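Local atomic coordinates of EmGH1 (Erythrobacter marinus, PDB entry 5Z87), a protein that probably hydrolyses beta-glucosides, releasing terminal glucose units, as a member of glycoside hydrolase family 3. Residues L41-R46 with A220-P224; C151-P155 with G727-V731; D315-R319 with N348-Y352; D524-M530 with K573-V578. All blocks are in the same frame, centred on the assembly; numbering follows the deposited sequence.

Contact 1. Residues L41-R46 with A220-P224; sequences LSPARR and AEYLP
Tyr222 reaches from the loop 220-224 to the start of helix 43-51, where its hydroxyl donates to the backbone O of Leu41, Tyr222 OH and Leu41 O standing 2.6 Å apart. The site is a capped helix N terminus: Ser42 is the N-cap, and its OG accepts from Arg45 N. Arg46 NH1 points at Tyr222 OH over 3.1 Å with an N-H...O angle of 166°, and the oxygen lies close to the guanidinium plane, at its edge. One hydroxyl is thus gripped twice, donating a hydrogen bond to a carbonyl just ahead of the helix and accepting one from an arginine of its first turn. Pro43 packs over a face of the Tyr222 ring in a CH-pi contact, its CG 3.9 Å from the centroid and 16° off the ring normal. A phenylalanine here would probably keep this proline stacking but leave the Leu41 carbonyl without its donor and Arg46 without this acceptor. The extended Glu221 chain crosses Pro43 at a slant, with Glu221 CG 3.5 Å from Pro43 CD; that CG is anti to the backbone N (chi1 179°), which carries the chain out toward Ser42 and Pro43.

In the second shell, Arg46 is fixed by a salt bridge from NH1 to Asp387 and a bond from NE to the backbone O of Tyr36, while Phe381 of helix 366-382 touches both Pro43 and Arg46. The contact therefore joins the N-terminal helix to the loop leading into strand 229-235 of the TIM-barrel-like domain. Glu221 OE2 comes to 3.2 Å from Ser42 CB.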
loop_
_atom_site.group_PDB
_atom_site.type_symbol
_atom_site.label_atom_id
_atom_site.label_comp_id
_atom_site.label_asym_id
_atom_site.label_seq_id
_atom_site.Cartn_x
_atom_site.Cartn_y
_atom_site.Cartn_z
ATOM N N LEU A 41 31.597 -3.705 -39.815
ATOM C CA LEU A 41 30.600 -2.674 -39.575
ATOM C C LEU A 41 29.945 -2.854 -38.204
ATOM O O LEU A 41 29.950 -3.943 -37.615
ATOM C CB LEU A 41 29.525 -2.708 -40.655
ATOM C CG LEU A 41 29.435 -1.605 -41.705
ATOM C CD1 LEU A 41 28.137 -1.769 -42.485
ATOM C CD2 LEU A 41 29.516 -0.232 -41.070
ATOM N N SER A 42 29.357 -1.766 -37.709
ATOM C CA SER A 42 28.669 -1.803 -36.429
ATOM C C SER A 42 27.354 -2.569 -36.558
ATOM O O SER A 42 26.756 -2.612 -37.639
ATOM C CB SER A 42 28.383 -0.389 -35.923
ATOM O OG SER A 42 27.269 0.153 -36.608
ATOM N N PRO A 43 26.892 -3.193 -35.467
ATOM C CA PRO A 43 25.605 -3.913 -35.522
ATOM C C PRO A 43 24.465 -3.068 -36.040
ATOM O O PRO A 43 23.638 -3.555 -36.823
ATOM C CB PRO A 43 25.383 -4.328 -34.060
ATOM C CG PRO A 43 26.772 -4.529 -33.533
ATOM C CD PRO A 43 27.636 -3.480 -34.229
ATOM N N ALA A 44 24.405 -1.801 -35.621
ATOM C CA ALA A 44 23.342 -0.908 -36.066
ATOM C C ALA A 44 23.407 -0.678 -37.574
ATOM O O ALA A 44 22.382 -0.689 -38.259
ATOM C CB ALA A 44 23.440 0.422 -35.308
ATOM N N ARG A 45 24.608 -0.476 -38.111
ATOM C CA ARG A 45 24.726 -0.238 -39.544
ATOM C C ARG A 45 24.457 -1.510 -40.339
ATOM O O ARG A 45 23.803 -1.460 -41.386
ATOM C CB ARG A 45 26.093 0.367 -39.852
ATOM C CG ARG A 45 26.175 1.809 -39.317
ATOM C CD ARG A 45 27.550 2.444 -39.451
ATOM N NE ARG A 45 27.858 2.786 -40.837
ATOM C CZ ARG A 45 29.044 3.217 -41.252
ATOM N NH1 ARG A 45 30.038 3.365 -40.382
ATOM N NH2 ARG A 45 29.238 3.496 -42.533
ATOM N N ARG A 46 24.883 -2.670 -39.830
ATOM C CA ARG A 46 24.539 -3.914 -40.510
ATOM C C ARG A 46 23.040 -4.155 -40.479
ATOM O O ARG A 46 22.471 -4.671 -41.449
ATOM C CB ARG A 46 25.300 -5.095 -39.902
ATOM C CG ARG A 46 26.813 -4.972 -40.050
ATOM C CD ARG A 46 27.555 -6.072 -39.309
ATOM N NE ARG A 46 27.286 -7.374 -39.908
ATOM C CZ ARG A 46 27.769 -8.524 -39.453
ATOM N NH1 ARG A 46 28.548 -8.546 -38.378
ATOM N NH2 ARG A 46 27.460 -9.657 -40.070
ATOM N N ALA A 220 30.553 -3.265 -25.106
ATOM C CA ALA A 220 31.391 -3.327 -26.300
ATOM C C ALA A 220 30.503 -3.287 -27.536
ATOM O O ALA A 220 29.285 -3.480 -27.458
ATOM C CB ALA A 220 32.280 -4.581 -26.308
ATOM N N GLU A 221 31.129 -3.028 -28.690
ATOM C CA GLU A 221 30.358 -2.961 -29.931
ATOM C C GLU A 221 29.678 -4.292 -30.213
ATOM O O GLU A 221 28.497 -4.332 -30.580
ATOM C CB GLU A 221 31.256 -2.551 -31.099
ATOM C CG GLU A 221 30.528 -2.485 -32.433
ATOM C CD GLU A 221 31.426 -2.128 -33.621
ATOM O OE1 GLU A 221 32.462 -2.799 -33.851
ATOM O OE2 GLU A 221 31.075 -1.179 -34.345
ATOM N N TYR A 222 30.404 -5.389 -30.010
ATOM C CA TYR A 222 29.908 -6.749 -30.148
ATOM C C TYR A 222 30.100 -7.488 -28.831
ATOM O O TYR A 222 31.104 -7.279 -28.142
ATOM C CB TYR A 222 30.667 -7.507 -31.267
ATOM C CG TYR A 222 30.246 -7.146 -32.670
ATOM C CD1 TYR A 222 29.239 -7.858 -33.318
ATOM C CD2 TYR A 222 30.850 -6.097 -33.348
ATOM C CE1 TYR A 222 28.844 -7.534 -34.599
ATOM C CE2 TYR A 222 30.467 -5.764 -34.637
ATOM C CZ TYR A 222 29.467 -6.481 -35.252
ATOM O OH TYR A 222 29.081 -6.145 -36.520
ATOM N N LEU A 223 29.159 -8.376 -28.504
ATOM C CA LEU A 223 29.350 -9.263 -27.363
ATOM C C LEU A 223 30.580 -10.134 -27.587
ATOM O O LEU A 223 30.769 -10.670 -28.685
ATOM C CB LEU A 223 28.138 -10.172 -27.145
ATOM C CG LEU A 223 26.833 -9.553 -26.648
ATOM C CD1 LEU A 223 25.967 -10.656 -26.067
ATOM C CD2 LEU A 223 27.091 -8.459 -25.626
ATOM N N PRO A 224 31.430 -10.306 -26.579
ATOM C CA PRO A 224 32.485 -11.316 -26.673
ATOM C C PRO A 224 31.876 -12.699 -26.835
ATOM O O PRO A 224 30.673 -12.917 -26.665
ATOM C CB PRO A 224 33.243 -11.182 -25.347
ATOM C CG PRO A 224 32.870 -9.805 -24.834
ATOM C CD PRO A 224 31.458 -9.590 -25.294
#

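Contact 2. Residues C151-P155 with G727-V731; sequences CAFRP and GFQKV
Phe153 turns the edge of its ring onto a face of Phe728, a T-shaped pair with centroids 4.9 Å apart and planes at 82°. The touching atom is Phe153 CD2, which stands over the centre of the Phe728 ring and comes within 3.7 Å of Phe728 CG. Phe728 holds its CG between its own backbone N and carbonyl carbon (chi1 67°), a setting that turns the ring toward the loop. At the edge of that ring Pro155 meets Phe728, the two side chains approaching from opposite directions, with Pro155 CD 3.7 Å from Phe728 CE1. Val203 and Val206 of helix 201-216 also touch Phe728.

The packing is interdomain: strand 724-733 is an outermost strand, within this chain, of the sheet of the fibronectin type III-like domain, whereas the loop 151-155 joins helices 146-150 and 155-171 of the N-terminal domain. Phe153 is the first residue to leave the helix, and its positive phi marks the turn of the chain there.

On the other flank, Lys730 crosses Arg154 at about a right angle, and their CD atoms approach to 3.5 Å. Beyond this crossing Lys730 NZ donates to Ala152 O at 2.8 Å, tilted 15° from the carbonyl plane. Lys730 NZ is also bonded to Ser622 and paired with Glu415, a carboxylate that it shares with Arg154 NH1 and that probably offsets the nearness of the two positive charges, while Arg154 NE pairs with Asp156. Between the aromatic and charged parts, a water donates to Phe153 O at 2.7 Å and accepts from Lys730 N at 3.0 Å.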
loop_
_atom_site.group_PDB
_atom_site.type_symbol
_atom_site.label_atom_id
_atom_site.label_comp_id
_atom_site.label_asym_id
_atom_site.label_seq_id
_atom_site.Cartn_x
_atom_site.Cartn_y
_atom_site.Cartn_z
ATOM N N CYS A 151 22.501 -10.807 -0.289
ATOM C CA CYS A 151 22.970 -10.702 1.089
ATOM C C CYS A 151 24.476 -10.675 1.169
ATOM O O CYS A 151 25.020 -10.264 2.196
ATOM C CB CYS A 151 22.483 -11.863 1.956
ATOM S SG CYS A 151 20.735 -12.140 2.018
ATOM N N ALA A 152 25.156 -11.105 0.107
ATOM C CA ALA A 152 26.607 -11.225 0.147
ATOM C C ALA A 152 27.295 -9.870 0.078
ATOM O O ALA A 152 28.423 -9.729 0.570
ATOM C CB ALA A 152 27.087 -12.117 -0.997
ATOM N N PHE A 153 26.648 -8.871 -0.525
ATOM C CA PHE A 153 27.284 -7.567 -0.770
ATOM C C PHE A 153 28.660 -7.744 -1.419
ATOM O O PHE A 153 29.639 -7.085 -1.058
ATOM C CB PHE A 153 27.357 -6.736 0.519
ATOM C CG PHE A 153 26.015 -6.182 0.934
ATOM C CD1 PHE A 153 25.060 -7.014 1.513
ATOM C CD2 PHE A 153 25.687 -4.850 0.694
ATOM C CE1 PHE A 153 23.793 -6.531 1.877
ATOM C CE2 PHE A 153 24.428 -4.344 1.049
ATOM C CZ PHE A 153 23.474 -5.192 1.642
ATOM N N ARG A 154 28.725 -8.651 -2.400
ATOM C CA ARG A 154 29.944 -8.948 -3.156
ATOM C C ARG A 154 29.626 -8.851 -4.644
ATOM O O ARG A 154 29.488 -9.873 -5.329
ATOM C CB ARG A 154 30.488 -10.341 -2.820
ATOM C CG ARG A 154 31.106 -10.484 -1.437
ATOM C CD ARG A 154 32.368 -9.659 -1.326
ATOM N NE ARG A 154 33.381 -10.092 -2.285
ATOM C CZ ARG A 154 34.197 -11.127 -2.104
ATOM N NH1 ARG A 154 34.135 -11.850 -0.989
ATOM N NH2 ARG A 154 35.082 -11.435 -3.040
ATOM N N PRO A 155 29.471 -7.638 -5.175
ATOM C CA PRO A 155 29.149 -7.534 -6.607
ATOM C C PRO A 155 30.246 -8.087 -7.502
ATOM O O PRO A 155 29.948 -8.555 -8.608
ATOM C CB PRO A 155 28.919 -6.030 -6.817
ATOM C CG PRO A 155 29.448 -5.353 -5.583
ATOM C CD PRO A 155 29.376 -6.343 -4.478
ATOM N N GLY A 727 26.584 3.899 -0.699
ATOM C CA GLY A 727 27.776 3.092 -0.900
ATOM C C GLY A 727 27.849 1.942 0.083
ATOM O O GLY A 727 27.212 1.959 1.141
ATOM N N PHE A 728 28.631 0.928 -0.289
ATOM C CA PHE A 728 28.978 -0.134 0.648
ATOM C C PHE A 728 30.290 -0.778 0.221
ATOM O O PHE A 728 30.685 -0.718 -0.946
ATOM C CB PHE A 728 27.870 -1.190 0.766
ATOM C CG PHE A 728 27.659 -2.007 -0.479
ATOM C CD1 PHE A 728 28.545 -3.022 -0.833
ATOM C CD2 PHE A 728 26.555 -1.777 -1.285
ATOM C CE1 PHE A 728 28.340 -3.775 -1.982
ATOM C CE2 PHE A 728 26.340 -2.536 -2.430
ATOM C CZ PHE A 728 27.236 -3.542 -2.777
ATOM N N GLN A 729 30.936 -1.434 1.179
ATOM C CA GLN A 729 32.214 -2.095 0.947
ATOM C C GLN A 729 32.358 -3.242 1.933
ATOM O O GLN A 729 32.450 -3.011 3.139
ATOM C CB GLN A 729 33.363 -1.109 1.113
ATOM C CG GLN A 729 34.735 -1.693 0.813
ATOM C CD GLN A 729 34.803 -2.318 -0.557
ATOM O OE1 GLN A 729 34.797 -1.613 -1.572
ATOM N NE2 GLN A 729 34.848 -3.651 -0.604
ATOM N N LYS A 730 32.376 -4.473 1.439
ATOM C CA LYS A 730 32.736 -5.596 2.293
ATOM C C LYS A 730 34.244 -5.574 2.538
ATOM O O LYS A 730 35.029 -5.400 1.601
ATOM C CB LYS A 730 32.299 -6.916 1.660
ATOM C CG LYS A 730 32.153 -8.050 2.672
ATOM C CD LYS A 730 31.469 -9.253 2.078
ATOM C CE LYS A 730 30.591 -9.944 3.095
ATOM N NZ LYS A 730 29.904 -11.128 2.539
ATOM N N VAL A 731 34.647 -5.684 3.805
ATOM C CA VAL A 731 36.057 -5.735 4.179
ATOM C C VAL A 731 36.328 -7.038 4.917
ATOM O O VAL A 731 35.444 -7.610 5.564
ATOM C CB VAL A 731 36.506 -4.540 5.045
ATOM C CG1 VAL A 731 36.335 -3.248 4.284
ATOM C CG2 VAL A 731 35.737 -4.511 6.360
HETATM O O HOH W 1 31.547 -5.213 -1.309
#

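Contact 3. Residues D315-R319 with N348-Y352; sequences DDVRR and NNGVY
Arg318 and Val351 bring the two backbones nearest, with their CA atoms 6.0 Å apart, where a helical turn without regular bonds faces the start of a short 3-10 segment. Arg318 NH2 donates to the backbone O of Asn349 at 2.8 Å, with an N-H...O angle of 167°. The acceptor lies in the guanidinium plane, but the donor stands above the plane of the carbonyl, 48° out of it. Asp315 holds the guanidinium side-on from within the turn, Arg318 NE lying 3.0 Å from Asp315 OD2 in a salt bridge. Val351 CG1 sits over one guanidinium face and also meets Arg318 CB at 3.7 Å. The other branch, Val351 CG2, packs against Val317 CG1 at 3.5 Å. Val317 CG1 is anti to the backbone N (chi1 -175°), a setting that brings it to Tyr352 CE1 as well. A leucine in place of Arg318 would probably leave the Asn349 carbonyl without this donor and Asp315 without its charged mate. Arg318 NH1 pairs with Glu330 of helix 330-340, whose Ala334 touches Val351 and Tyr352. The contact thus links the loops following strands 309-311 and 345-346 in the TIM-barrel-like domain, beside that helix.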
loop_
_atom_site.group_PDB
_atom_site.type_symbol
_atom_site.label_atom_id
_atom_site.label_comp_id
_atom_site.label_asym_id
_atom_site.label_seq_id
_atom_site.Cartn_x
_atom_site.Cartn_y
_atom_site.Cartn_z
ATOM N N ASP A 315 2.661 -13.234 -23.241
ATOM C CA ASP A 315 1.328 -12.893 -23.745
ATOM C C ASP A 315 0.806 -11.557 -23.223
ATOM O O ASP A 315 -0.395 -11.322 -23.227
ATOM C CB ASP A 315 0.308 -13.999 -23.449
ATOM C CG ASP A 315 -0.778 -14.085 -24.513
ATOM O OD1 ASP A 315 -0.513 -13.689 -25.665
ATOM O OD2 ASP A 315 -1.896 -14.540 -24.208
ATOM N N ASP A 316 1.675 -10.638 -22.819
ATOM C CA ASP A 316 1.174 -9.417 -22.206
ATOM C C ASP A 316 0.687 -8.374 -23.206
ATOM O O ASP A 316 0.014 -7.425 -22.786
ATOM C CB ASP A 316 2.243 -8.794 -21.312
ATOM C CG ASP A 316 2.158 -9.275 -19.870
ATOM O OD1 ASP A 316 1.115 -9.844 -19.466
ATOM O OD2 ASP A 316 3.151 -9.083 -19.141
ATOM N N VAL A 317 1.003 -8.504 -24.501
ATOM C CA VAL A 317 0.450 -7.568 -25.479
ATOM C C VAL A 317 -1.042 -7.820 -25.649
ATOM O O VAL A 317 -1.855 -6.896 -25.551
ATOM C CB VAL A 317 1.194 -7.643 -26.831
ATOM C CG1 VAL A 317 0.660 -6.572 -27.768
ATOM C CG2 VAL A 317 2.688 -7.413 -26.654
ATOM N N ARG A 318 -1.423 -9.082 -25.875
ATOM C CA ARG A 318 -2.837 -9.445 -25.906
ATOM C C ARG A 318 -3.571 -8.997 -24.640
ATOM O O ARG A 318 -4.737 -8.599 -24.699
ATOM C CB ARG A 318 -2.984 -10.958 -26.079
ATOM C CG ARG A 318 -4.431 -11.394 -26.256
ATOM C CD ARG A 318 -4.595 -12.895 -26.116
ATOM N NE ARG A 318 -3.421 -13.590 -26.624
ATOM C CZ ARG A 318 -3.283 -14.000 -27.880
ATOM N NH1 ARG A 318 -4.256 -13.799 -28.762
ATOM N NH2 ARG A 318 -2.177 -14.619 -28.243
ATOM N N ARG A 319 -2.905 -9.059 -23.485
ATOM C CA ARG A 319 -3.584 -8.770 -22.229
ATOM C C ARG A 319 -3.853 -7.288 -22.023
ATOM O O ARG A 319 -4.614 -6.949 -21.112
ATOM C CB ARG A 319 -2.776 -9.313 -21.058
ATOM C CG ARG A 319 -2.843 -10.820 -20.926
ATOM C CD ARG A 319 -1.794 -11.288 -19.971
ATOM N NE ARG A 319 -1.599 -12.724 -20.047
ATOM C CZ ARG A 319 -0.598 -13.346 -19.439
ATOM N NH1 ARG A 319 0.270 -12.640 -18.724
ATOM N NH2 ARG A 319 -0.459 -14.662 -19.547
ATOM N N ASN A 348 2.733 -17.415 -27.639
ATOM C CA ASN A 348 2.285 -18.364 -28.642
ATOM C C ASN A 348 1.084 -17.776 -29.360
ATOM O O ASN A 348 0.184 -17.222 -28.725
ATOM C CB ASN A 348 1.890 -19.701 -28.018
ATOM C CG ASN A 348 3.070 -20.521 -27.610
ATOM O OD1 ASN A 348 4.207 -20.254 -28.013
ATOM N ND2 ASN A 348 2.818 -21.531 -26.794
ATOM N N ASN A 349 1.069 -17.908 -30.686
ATOM C CA ASN A 349 -0.028 -17.390 -31.491
ATOM C C ASN A 349 -0.339 -15.945 -31.105
ATOM O O ASN A 349 -1.470 -15.589 -30.778
ATOM C CB ASN A 349 -1.259 -18.286 -31.339
ATOM C CG ASN A 349 -2.364 -17.926 -32.296
ATOM O OD1 ASN A 349 -2.110 -17.468 -33.403
ATOM N ND2 ASN A 349 -3.607 -18.126 -31.873
ATOM N N GLY A 350 0.694 -15.115 -31.106
ATOM C CA GLY A 350 0.580 -13.774 -30.566
ATOM C C GLY A 350 -0.254 -12.842 -31.427
ATOM O O GLY A 350 -0.596 -13.116 -32.581
ATOM N N VAL A 351 -0.594 -11.693 -30.841
ATOM C CA VAL A 351 -1.340 -10.700 -31.600
ATOM C C VAL A 351 -0.445 -10.006 -32.626
ATOM O O VAL A 351 -0.956 -9.453 -33.609
ATOM C CB VAL A 351 -2.036 -9.683 -30.664
ATOM C CG1 VAL A 351 -2.988 -10.396 -29.716
ATOM C CG2 VAL A 351 -1.020 -8.840 -29.888
ATOM N N TYR A 352 0.883 -10.042 -32.446
ATOM C CA TYR A 352 1.752 -9.463 -33.467
ATOM C C TYR A 352 1.687 -10.211 -34.794
ATOM O O TYR A 352 2.173 -9.685 -35.797
ATOM C CB TYR A 352 3.203 -9.414 -32.999
ATOM C CG TYR A 352 3.559 -8.165 -32.238
ATOM C CD1 TYR A 352 2.566 -7.338 -31.716
ATOM C CD2 TYR A 352 4.889 -7.817 -32.026
ATOM C CE1 TYR A 352 2.892 -6.170 -31.002
ATOM C CE2 TYR A 352 5.232 -6.656 -31.309
ATOM C CZ TYR A 352 4.223 -5.839 -30.806
ATOM O OH TYR A 352 4.558 -4.709 -30.106
#

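Contact 4. Residues D524-M530 with K573-V578; sequences DCDVIVM and KTTVAV
Ile528 pairs with Thr575, and Met530 with Ala577, where strand 527-533 runs parallel to strand 574-580; the axes of segments 527-530 and 574-578 approach to 4.7 Å at 17°. Ile528 N bonds to Thr574 O at 2.8 Å and Ile528 O receives Val576 N. Met530 N then bonds to Val576 O, and Met530 O takes Val578 N at 2.7 Å, a regular parallel ladder. Packing is tight on both faces. On one, Val529 CG2 lies 3.8 Å from Val576 CG2, side by side. On the other, the methionine bends at its last torsion (chi3 -75°), bringing Met530 CE to 3.7 Å from Thr575 CG2 and close to the Ala577 methyl.

The start of the pair is looser and partly solvent-facing. There Lys573 lies across the loop before the strand, its NZ donating to Cys525 O at 2.9 Å and also to Gln523 O. Asp526, partly exposed, is tied to the backbone N atoms of Arg435 and Lys436.

Helix 561-569, between the two strands in sequence, makes them a beta-alpha-beta crossover and, with helix 588-593, covers the Met530 face; strands 436-440 and 596-601 flank the pair in the mixed sheet of the family 3 C-terminal domain.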
loop_
_atom_site.group_PDB
_atom_site.type_symbol
_atom_site.label_atom_id
_atom_site.label_comp_id
_atom_site.label_asym_id
_atom_site.label_seq_id
_atom_site.Cartn_x
_atom_site.Cartn_y
_atom_site.Cartn_z
ATOM N N ASP A 524 18.387 -38.120 22.870
ATOM C CA ASP A 524 19.774 -38.564 22.945
ATOM C C ASP A 524 20.737 -37.662 22.176
ATOM O O ASP A 524 21.936 -37.961 22.121
ATOM C CB ASP A 524 19.893 -40.012 22.448
ATOM C CG ASP A 524 19.058 -40.277 21.207
ATOM O OD1 ASP A 524 19.563 -40.080 20.081
ATOM O OD2 ASP A 524 17.880 -40.671 21.360
ATOM N N CYS A 525 20.256 -36.561 21.606
ATOM C CA CYS A 525 21.098 -35.668 20.823
ATOM C C CYS A 525 21.508 -34.465 21.663
ATOM O O CYS A 525 20.674 -33.873 22.354
ATOM C CB CYS A 525 20.366 -35.217 19.563
ATOM S SG CYS A 525 19.835 -36.602 18.504
ATOM N N ASP A 526 22.795 -34.116 21.613
ATOM C CA ASP A 526 23.275 -32.939 22.325
ATOM C C ASP A 526 23.135 -31.646 21.527
ATOM O O ASP A 526 23.168 -30.568 22.126
ATOM C CB ASP A 526 24.742 -33.111 22.744
ATOM C CG ASP A 526 25.574 -33.782 21.687
ATOM O OD1 ASP A 526 25.116 -34.817 21.170
ATOM O OD2 ASP A 526 26.685 -33.286 21.381
ATOM N N VAL A 527 22.974 -31.723 20.203
ATOM C CA VAL A 527 22.773 -30.558 19.343
ATOM C C VAL A 527 21.570 -30.809 18.438
ATOM O O VAL A 527 21.443 -31.893 17.851
ATOM C CB VAL A 527 24.021 -30.256 18.494
ATOM C CG1 VAL A 527 23.740 -29.119 17.521
ATOM C CG2 VAL A 527 25.196 -29.930 19.380
ATOM N N ILE A 528 20.690 -29.812 18.330
ATOM C CA ILE A 528 19.536 -29.840 17.433
ATOM C C ILE A 528 19.685 -28.698 16.431
ATOM O O ILE A 528 19.877 -27.542 16.831
ATOM C CB ILE A 528 18.213 -29.699 18.206
ATOM C CG1 ILE A 528 18.083 -30.773 19.282
ATOM C CG2 ILE A 528 17.020 -29.732 17.261
ATOM C CD1 ILE A 528 16.855 -30.576 20.124
ATOM N N VAL A 529 19.602 -29.012 15.141
ATOM C CA VAL A 529 19.693 -28.010 14.078
ATOM C C VAL A 529 18.378 -28.035 13.319
ATOM O O VAL A 529 18.089 -29.007 12.607
ATOM C CB VAL A 529 20.870 -28.256 13.130
ATOM C CG1 VAL A 529 20.772 -27.316 11.953
ATOM C CG2 VAL A 529 22.194 -28.067 13.845
ATOM N N MET A 530 17.580 -26.973 13.468
ATOM C CA MET A 530 16.257 -26.898 12.858
ATOM C C MET A 530 16.341 -26.177 11.514
ATOM O O MET A 530 16.851 -25.051 11.434
ATOM C CB MET A 530 15.284 -26.187 13.791
ATOM C CG MET A 530 15.452 -26.609 15.247
ATOM S SD MET A 530 14.137 -26.014 16.312
ATOM C CE MET A 530 14.568 -24.271 16.463
ATOM N N LYS A 573 18.406 -28.476 24.971
ATOM C CA LYS A 573 19.677 -28.775 24.334
ATOM C C LYS A 573 20.182 -27.568 23.544
ATOM O O LYS A 573 19.475 -26.579 23.344
ATOM C CB LYS A 573 19.543 -29.991 23.420
ATOM C CG LYS A 573 19.309 -31.297 24.166
ATOM C CD LYS A 573 18.050 -31.991 23.673
ATOM C CE LYS A 573 17.717 -33.210 24.529
ATOM N NZ LYS A 573 18.891 -34.114 24.677
ATOM N N THR A 574 21.439 -27.654 23.104
ATOM C CA THR A 574 21.989 -26.679 22.172
ATOM C C THR A 574 21.193 -26.708 20.871
ATOM O O THR A 574 21.208 -27.713 20.152
ATOM C CB THR A 574 23.464 -26.974 21.913
ATOM O OG1 THR A 574 24.130 -27.131 23.167
ATOM C CG2 THR A 574 24.130 -25.841 21.143
ATOM N N THR A 575 20.480 -25.621 20.571
ATOM C CA THR A 575 19.569 -25.571 19.435
ATOM C C THR A 575 19.835 -24.325 18.601
ATOM O O THR A 575 19.891 -23.215 19.135
ATOM C CB THR A 575 18.107 -25.592 19.898
ATOM O OG1 THR A 575 17.883 -26.742 20.720
ATOM C CG2 THR A 575 17.158 -25.654 18.704
ATOM N N VAL A 576 19.999 -24.513 17.290
ATOM C CA VAL A 576 20.115 -23.420 16.338
ATOM C C VAL A 576 19.134 -23.657 15.200
ATOM O O VAL A 576 18.740 -24.787 14.905
ATOM C CB VAL A 576 21.542 -23.268 15.786
ATOM C CG1 VAL A 576 22.527 -23.139 16.930
ATOM C CG2 VAL A 576 21.892 -24.455 14.927
ATOM N N ALA A 577 18.745 -22.570 14.551
ATOM C CA ALA A 577 17.830 -22.639 13.425
ATOM C C ALA A 577 18.507 -22.090 12.171
ATOM O O ALA A 577 19.261 -21.105 12.233
ATOM C CB ALA A 577 16.524 -21.881 13.729
ATOM N N VAL A 578 18.257 -22.767 11.048
ATOM C CA VAL A 578 18.677 -22.343 9.711
ATOM C C VAL A 578 17.417 -22.085 8.884
ATOM O O VAL A 578 16.580 -22.983 8.721
ATOM C CB VAL A 578 19.562 -23.401 9.029
ATOM C CG1 VAL A 578 20.142 -22.854 7.719
ATOM C CG2 VAL A 578 20.678 -23.831 9.955
#

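From the N terminus, contact 1 opens first, and its loop closes at 220-224, tying the N-terminal helix to the barrel-like domain. Before that closure, 151-155 has opened contact 2, so the two cross along the chain. Contact 2 closes only at 727-731, joining the first domain to the fibronectin type III-like one. Contacts 3 and 4 are nested within its long loop: contact 3 is a short closure within the N-terminal domain, and contact 4 pairs two strands of the C-terminal domain sheet. None touch. The nearest atoms of contacts 2 and 4 are about 12 Å apart, while the centres of contacts 1 and 4 lie 58 Å apart.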